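Local atomic coordinates of EreC (Klebsiella pneumoniae, PDB entry 6XCQ), a protein that probably inactivates macrolide antibiotics such as erythromycin by hydrolysing the ester of the lactone ring, giving the bacterium resistance. Residues D166-I177 and L244-I255. The protein carries 1 engineered substitution. Sequence-based numbering, arbitrary orientation.
Sequences DLAQLAEIIKVI and LFRKASDRIESI
The guanidinium of Arg-251 meets the carboxylate of Asp-166 obliquely, while the carbonyl oxygen of Lys-247 lies 3.5 Å above one face, toward the rim. In the conformers described, Gln-169 OE1 is placed at the edge of the guanidinium, near its plane, but its contact with NH1 is too short to be trusted, and both side chains have alternate conformers. The amide plane is turned 60° from the guanidinium; the carboxylate, by contrast, is only 18° from parallel to it. Asp-166 OD1 forms a salt bridge with Arg-251 NE at 3.5 Å. Two bends fold the arginine chain so that its CD also rests against both acidic and amide groups. The other carboxylate oxygen, Asp-166 OD2, accepts a hydrogen bond of 2.8 Å from Ser-254 OG, which arrives from above the carboxylate plane.

Beyond this polar end, helices 164-177 and 244-267 pack roughly antiparallel within the helical part of the chain, the axes of the two segments 9.1 Å apart. Leu-170 is a knob in the hole formed by Ala-248, Arg-251, Ile-252 and Ile-255. Ile-173 lays CG2 3.8 Å from Ala-248 CB, and Leu-244 CD1 meets Ile-177 CG2 at 3.7 Å. Helix 212-231 adds Leu-229 against Ala-248 and Ile-252, and Val-222 against Ile-255; Ile-102 of helix 101-112 touches Asp-166 and Arg-251. The buried aspartate, hydrogen-bonded through OD2 and paired more loosely, by charge, through OD1, is probably favoured in its ionised form, balancing the arginine's charge beside an otherwise apolar seam.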
ATOM      1  N   ASP A 166      -4.539  10.186  14.094  1.00 20.56           N
ATOM      2  CA  ASP A 166      -5.627   9.288  14.464  1.00 14.11           C
ATOM      3  C   ASP A 166      -6.182   9.653  15.833  1.00 17.90           C
ATOM      4  O   ASP A 166      -7.400   9.714  16.020  1.00 15.12           O
ATOM      5  CB  ASP A 166      -5.152   7.839  14.453  1.00 13.39           C
ATOM      6  CG  ASP A 166      -4.980   7.286  13.039  1.00 23.66           C
ATOM      7  OD1 ASP A 166      -5.900   7.454  12.203  1.00 22.55           O
ATOM      8  OD2 ASP A 166      -3.928   6.667  12.774  1.00 25.10           O
ATOM      9  N   LEU A 167      -5.295   9.891  16.799  1.00 18.36           N
ATOM     10  CA  LEU A 167      -5.726  10.216  18.152  1.00 20.90           C
ATOM     11  C   LEU A 167      -6.455  11.546  18.194  1.00 26.28           C
ATOM     12  O   LEU A 167      -7.406  11.718  18.968  1.00 22.07           O
ATOM     13  CB  LEU A 167      -4.528  10.258  19.091  1.00 20.36           C
ATOM     14  CG  LEU A 167      -3.880   8.935  19.478  1.00 25.64           C
ATOM     15  CD1 LEU A 167      -2.390   9.157  19.681  1.00 32.60           C
ATOM     16  CD2 LEU A 167      -4.532   8.356  20.732  1.00 25.92           C
ATOM     17  N   ALA A 168      -6.008  12.507  17.389  1.00 20.15           N
ATOM     18  CA  ALA A 168      -6.632  13.824  17.399  1.00 18.19           C
ATOM     19  C   ALA A 168      -8.039  13.766  16.827  1.00 23.01           C
ATOM     20  O   ALA A 168      -8.950  14.419  17.347  1.00 22.08           O
ATOM     21  CB  ALA A 168      -5.776  14.822  16.616  1.00 17.29           C
ATOM     22  N   GLN A 169      -8.232  13.011  15.743  0.55 17.90           N
ATOM     23  CA  GLN A 169      -9.578  12.835  15.215  0.55 19.34           C
ATOM     24  C   GLN A 169     -10.437  12.056  16.197  0.55 23.63           C
ATOM     25  O   GLN A 169     -11.594  12.419  16.442  0.55 20.21           O
ATOM     26  CB  GLN A 169      -9.541  12.128  13.857  0.55 17.38           C
ATOM     27  CG  GLN A 169     -10.909  12.046  13.209  0.55 16.74           C
ATOM     28  CD  GLN A 169     -10.986  11.031  12.082  0.55 21.60           C
ATOM     29  OE1 GLN A 169     -11.927  10.243  12.006  0.55 26.31           O
ATOM     30  NE2 GLN A 169     -10.000  11.051  11.199  0.55 22.53           N
ATOM     31  N   LEU A 170      -9.880  10.994  16.782  1.00 17.40           N
ATOM     32  CA  LEU A 170     -10.615  10.243  17.801  1.00 19.74           C
ATOM     33  C   LEU A 170     -11.074  11.157  18.938  1.00 23.64           C
ATOM     34  O   LEU A 170     -12.227  11.077  19.391  1.00 20.18           O
ATOM     35  CB  LEU A 170      -9.734   9.107  18.337  1.00 22.03           C
ATOM     36  CG  LEU A 170     -10.300   8.215  19.456  1.00 19.24           C
ATOM     37  CD1 LEU A 170     -11.566   7.510  18.985  1.00 13.95           C
ATOM     38  CD2 LEU A 170      -9.243   7.198  19.898  1.00 25.01           C
ATOM     39  N   ALA A 171     -10.196  12.052  19.397  1.00 18.61           N
ATOM     40  CA  ALA A 171     -10.567  12.922  20.514  1.00 25.20           C
ATOM     41  C   ALA A 171     -11.716  13.855  20.140  1.00 22.55           C
ATOM     42  O   ALA A 171     -12.596  14.130  20.971  1.00 22.07           O
ATOM     43  CB  ALA A 171      -9.352  13.719  20.996  1.00 19.92           C
ATOM     44  N   GLU A 172     -11.734  14.351  18.896  1.00 21.34           N
ATOM     45  CA  GLU A 172     -12.841  15.201  18.464  1.00 21.42           C
ATOM     46  C   GLU A 172     -14.141  14.416  18.382  1.00 23.85           C
ATOM     47  O   GLU A 172     -15.201  14.903  18.797  1.00 23.90           O
ATOM     48  CB  GLU A 172     -12.538  15.832  17.108  1.00 24.39           C
ATOM     49  CG  GLU A 172     -11.300  16.705  17.070  1.00 29.52           C
ATOM     50  CD  GLU A 172     -10.873  17.005  15.641  1.00 43.99           C
ATOM     51  OE1 GLU A 172     -11.483  16.425  14.714  1.00 38.26           O
ATOM     52  OE2 GLU A 172      -9.936  17.813  15.443  1.00 52.77           O
ATOM     53  N   ILE A 173     -14.088  13.211  17.823  1.00 24.21           N
ATOM     54  CA  ILE A 173     -15.288  12.386  17.748  1.00 18.37           C
ATOM     55  C   ILE A 173     -15.770  12.032  19.149  1.00 16.24           C
ATOM     56  O   ILE A 173     -16.940  12.231  19.494  1.00 22.66           O
ATOM     57  CB  ILE A 173     -15.015  11.128  16.904  1.00 14.32           C
ATOM     58  CG1 ILE A 173     -14.767  11.510  15.438  1.00 18.80           C
ATOM     59  CG2 ILE A 173     -16.157  10.138  17.040  1.00 15.76           C
ATOM     60  CD1 ILE A 173     -14.094  10.395  14.628  1.00 17.45           C
ATOM     61  N   ILE A 174     -14.865  11.518  19.982  1.00 18.66           N
ATOM     62  CA  ILE A 174     -15.238  11.073  21.320  1.00 18.98           C
ATOM     63  C   ILE A 174     -15.849  12.223  22.113  1.00 29.64           C
ATOM     64  O   ILE A 174     -16.798  12.030  22.885  1.00 21.22           O
ATOM     65  CB  ILE A 174     -14.015  10.467  22.032  1.00 21.70           C
ATOM     66  CG1 ILE A 174     -13.697   9.077  21.472  1.00 33.54           C
ATOM     67  CG2 ILE A 174     -14.220  10.387  23.514  1.00 21.22           C
ATOM     68  CD1 ILE A 174     -14.849   8.124  21.540  1.00 33.08           C
ATOM     69  N   LYS A 175     -15.349  13.443  21.902  1.00 22.31           N
ATOM     70  CA  LYS A 175     -15.914  14.593  22.606  1.00 20.68           C
ATOM     71  C   LYS A 175     -17.404  14.718  22.348  1.00 23.22           C
ATOM     72  O   LYS A 175     -18.167  15.122  23.238  1.00 24.16           O
ATOM     73  CB  LYS A 175     -15.216  15.891  22.188  1.00 21.52           C
ATOM     74  CG  LYS A 175     -15.773  17.103  22.944  1.00 37.99           C
ATOM     75  CD  LYS A 175     -15.610  18.404  22.187  1.00 36.78           C
ATOM     76  CE  LYS A 175     -16.827  19.323  22.384  1.00 48.50           C
ATOM     77  NZ  LYS A 175     -17.435  19.248  23.754  1.00 46.31           N
ATOM     78  N   VAL A 176     -17.842  14.360  21.145  1.00 25.99           N
ATOM     79  CA  VAL A 176     -19.254  14.466  20.811  1.00 21.84           C
ATOM     80  C   VAL A 176     -20.030  13.267  21.326  1.00 23.05           C
ATOM     81  O   VAL A 176     -21.069  13.418  21.977  1.00 23.70           O
ATOM     82  CB  VAL A 176     -19.432  14.641  19.295  1.00 19.67           C
ATOM     83  CG1 VAL A 176     -20.895  14.708  18.961  1.00 22.91           C
ATOM     84  CG2 VAL A 176     -18.716  15.917  18.833  1.00 26.48           C
ATOM     85  N   ILE A 177     -19.543  12.056  21.061  1.00 15.15           N
ATOM     86  CA  ILE A 177     -20.404  10.887  21.209  1.00 19.43           C
ATOM     87  C   ILE A 177     -20.159  10.101  22.493  1.00 17.66           C
ATOM     88  O   ILE A 177     -20.995   9.258  22.847  1.00 18.49           O
ATOM     89  CB  ILE A 177     -20.268   9.945  19.993  1.00 22.24           C
ATOM     90  CG1 ILE A 177     -18.979   9.131  20.096  1.00 16.25           C
ATOM     91  CG2 ILE A 177     -20.296  10.734  18.683  1.00 19.76           C
ATOM     92  CD1 ILE A 177     -18.801   8.095  18.976  1.00 14.09           C
ATOM     93  N   LEU A 244     -20.181   8.727  13.067  1.00 18.14           N
ATOM     94  CA  LEU A 244     -19.062   8.995  13.968  1.00 22.71           C
ATOM     95  C   LEU A 244     -18.635   7.749  14.742  1.00 18.41           C
ATOM     96  O   LEU A 244     -17.452   7.611  15.070  1.00 20.55           O
ATOM     97  CB  LEU A 244     -19.404  10.133  14.934  1.00 22.90           C
ATOM     98  CG  LEU A 244     -19.633  11.546  14.375  1.00 25.23           C
ATOM     99  CD1 LEU A 244     -19.929  12.523  15.515  1.00 16.16           C
ATOM    100  CD2 LEU A 244     -18.437  12.008  13.587  1.00 23.52           C
ATOM    101  N   PHE A 245     -19.560   6.836  15.049  1.00 18.00           N
ATOM    102  CA  PHE A 245     -19.150   5.597  15.706  1.00 18.94           C
ATOM    103  C   PHE A 245     -18.187   4.808  14.821  1.00 15.18           C
ATOM    104  O   PHE A 245     -17.147   4.327  15.285  1.00 17.89           O
ATOM    105  CB  PHE A 245     -20.356   4.721  16.066  1.00 14.46           C
ATOM    106  CG  PHE A 245     -19.958   3.322  16.437  1.00 17.49           C
ATOM    107  CD1 PHE A 245     -19.389   3.059  17.677  1.00 16.31           C
ATOM    108  CD2 PHE A 245     -20.059   2.290  15.520  1.00 21.57           C
ATOM    109  CE1 PHE A 245     -18.968   1.771  18.004  1.00 18.87           C
ATOM    110  CE2 PHE A 245     -19.637   1.003  15.840  1.00 25.21           C
ATOM    111  CZ  PHE A 245     -19.100   0.745  17.080  1.00 16.07           C
ATOM    112  N   ARG A 246     -18.536   4.657  13.541  0.58 20.17           N
ATOM    113  CA  ARG A 246     -17.691   3.924  12.599  0.58 21.49           C
ATOM    114  C   ARG A 246     -16.324   4.575  12.459  0.58 22.73           C
ATOM    115  O   ARG A 246     -15.295   3.884  12.419  0.58 15.47           O
ATOM    116  CB  ARG A 246     -18.388   3.847  11.239  0.58 22.37           C
ATOM    117  CG  ARG A 246     -17.793   2.840  10.259  0.58 27.28           C
ATOM    118  CD  ARG A 246     -16.749   3.468   9.341  0.58 26.20           C
ATOM    119  NE  ARG A 246     -17.259   4.620   8.604  0.58 33.41           N
ATOM    120  CZ  ARG A 246     -16.482   5.561   8.080  0.58 30.17           C
ATOM    121  NH1 ARG A 246     -15.165   5.481   8.211  0.58 31.08           N
ATOM    122  NH2 ARG A 246     -17.019   6.579   7.428  0.58 31.99           N
ATOM    123  N   LYS A 247     -16.291   5.907  12.360  1.00 18.74           N
ATOM    124  CA  LYS A 247     -15.007   6.598  12.257  1.00 17.39           C
ATOM    125  C   LYS A 247     -14.191   6.416  13.527  1.00 22.82           C
ATOM    126  O   LYS A 247     -12.988   6.149  13.451  1.00 17.33           O
ATOM    127  CB  LYS A 247     -15.202   8.083  11.943  1.00 18.70           C
ATOM    128  CG  LYS A 247     -15.770   8.327  10.559  1.00 19.49           C
ATOM    129  CD  LYS A 247     -15.881   9.813  10.242  1.00 35.29           C
ATOM    130  CE  LYS A 247     -16.126  10.031   8.756  1.00 36.39           C
ATOM    131  NZ  LYS A 247     -16.337  11.460   8.424  1.00 41.31           N
ATOM    132  N   ALA A 248     -14.825   6.522  14.712  1.00 17.14           N
ATOM    133  CA  ALA A 248     -14.072   6.292  15.948  1.00 14.18           C
ATOM    134  C   ALA A 248     -13.512   4.877  15.993  1.00 18.23           C
ATOM    135  O   ALA A 248     -12.342   4.668  16.352  1.00 18.67           O
ATOM    136  CB  ALA A 248     -14.944   6.550  17.184  1.00 14.31           C
ATOM    137  N   SER A 249     -14.331   3.894  15.621  1.00 13.39           N
ATOM    138  CA  SER A 249     -13.876   2.510  15.621  1.00 17.21           C
ATOM    139  C   SER A 249     -12.711   2.309  14.659  1.00 19.91           C
ATOM    140  O   SER A 249     -11.775   1.561  14.958  1.00 15.35           O
ATOM    141  CB  SER A 249     -15.034   1.587  15.261  1.00 17.22           C
ATOM    142  OG  SER A 249     -16.123   1.842  16.130  1.00 33.76           O
ATOM    143  N   ASP A 250     -12.751   2.964  13.498  1.00 17.41           N
ATOM    144  CA  ASP A 250     -11.635   2.850  12.571  1.00 17.93           C
ATOM    145  C   ASP A 250     -10.380   3.491  13.143  1.00 16.99           C
ATOM    146  O   ASP A 250      -9.280   2.937  13.006  1.00 20.08           O
ATOM    147  CB  ASP A 250     -11.996   3.484  11.230  1.00 21.99           C
ATOM    148  CG  ASP A 250     -13.074   2.701  10.481  1.00 34.31           C
ATOM    149  OD1 ASP A 250     -13.468   1.600  10.939  1.00 25.71           O
ATOM    150  OD2 ASP A 250     -13.528   3.197   9.428  1.00 27.47           O
ATOM    151  N   ARG A 251     -10.515   4.657  13.787  0.50 15.24           N
ATOM    152  CA  ARG A 251      -9.341   5.323  14.342  0.50 14.72           C
ATOM    153  C   ARG A 251      -8.661   4.441  15.380  0.50 20.94           C
ATOM    154  O   ARG A 251      -7.442   4.226  15.329  0.50 18.11           O
ATOM    155  CB  ARG A 251      -9.725   6.672  14.955  0.50 16.62           C
ATOM    156  CG  ARG A 251     -10.290   7.706  13.982  0.50 21.16           C
ATOM    157  CD  ARG A 251      -9.282   8.131  12.903  0.50 17.71           C
ATOM    158  NE  ARG A 251      -9.386   7.278  11.722  0.50 24.57           N
ATOM    159  CZ  ARG A 251     -10.394   7.310  10.853  0.50 19.54           C
ATOM    160  NH1 ARG A 251     -11.397   8.162  11.008  0.50 22.51           N
ATOM    161  NH2 ARG A 251     -10.397   6.484   9.820  0.50 22.16           N
ATOM    162  N   ILE A 252      -9.443   3.906  16.323  1.00 14.53           N
ATOM    163  CA  ILE A 252      -8.891   3.032  17.358  1.00 12.57           C
ATOM    164  C   ILE A 252      -8.184   1.839  16.730  1.00 14.17           C
ATOM    165  O   ILE A 252      -7.088   1.462  17.157  1.00 17.16           O
ATOM    166  CB  ILE A 252      -9.998   2.566  18.325  1.00 15.55           C
ATOM    167  CG1 ILE A 252     -10.542   3.740  19.139  1.00 22.49           C
ATOM    168  CG2 ILE A 252      -9.464   1.483  19.259  1.00 21.13           C
ATOM    169  CD1 ILE A 252     -11.951   3.497  19.694  1.00 25.64           C
ATOM    170  N   GLU A 253      -8.802   1.214  15.722  1.00 11.41           N
ATOM    171  CA  GLU A 253      -8.132   0.095  15.044  1.00 18.82           C
ATOM    172  C   GLU A 253      -6.787   0.534  14.470  1.00 20.23           C
ATOM    173  O   GLU A 253      -5.775  -0.159  14.617  1.00 19.31           O
ATOM    174  CB  GLU A 253      -9.005  -0.473  13.926  1.00 19.37           C
ATOM    175  CG  GLU A 253     -10.197  -1.318  14.387  1.00 33.90           C
ATOM    176  CD  GLU A 253      -9.789  -2.532  15.204  1.00 34.73           C
ATOM    177  OE1 GLU A 253     -10.222  -2.635  16.376  1.00 33.55           O
ATOM    178  OE2 GLU A 253      -9.026  -3.373  14.686  1.00 31.98           O
ATOM    179  N   SER A 254      -6.774   1.678  13.789  1.00 16.72           N
ATOM    180  CA  SER A 254      -5.540   2.206  13.227  1.00 18.30           C
ATOM    181  C   SER A 254      -4.482   2.410  14.309  1.00 22.37           C
ATOM    182  O   SER A 254      -3.324   2.019  14.132  1.00 17.74           O
ATOM    183  CB  SER A 254      -5.825   3.517  12.494  1.00 14.72           C
ATOM    184  OG  SER A 254      -4.611   4.034  11.956  1.00 20.25           O
ATOM    185  N   ILE A 255      -4.861   3.015  15.442  1.00 14.14           N
ATOM    186  CA  ILE A 255      -3.893   3.248  16.520  1.00 11.88           C
ATOM    187  C   ILE A 255      -3.394   1.932  17.105  1.00 14.21           C
ATOM    188  O   ILE A 255      -2.188   1.760  17.346  1.00 16.11           O
ATOM    189  CB  ILE A 255      -4.500   4.143  17.615  1.00 17.93           C
ATOM    190  CG1 ILE A 255      -4.776   5.545  17.076  1.00 15.21           C
ATOM    191  CG2 ILE A 255      -3.575   4.208  18.808  1.00  8.33           C
ATOM    192  CD1 ILE A 255      -6.002   6.266  17.794  1.00 12.57           C
TER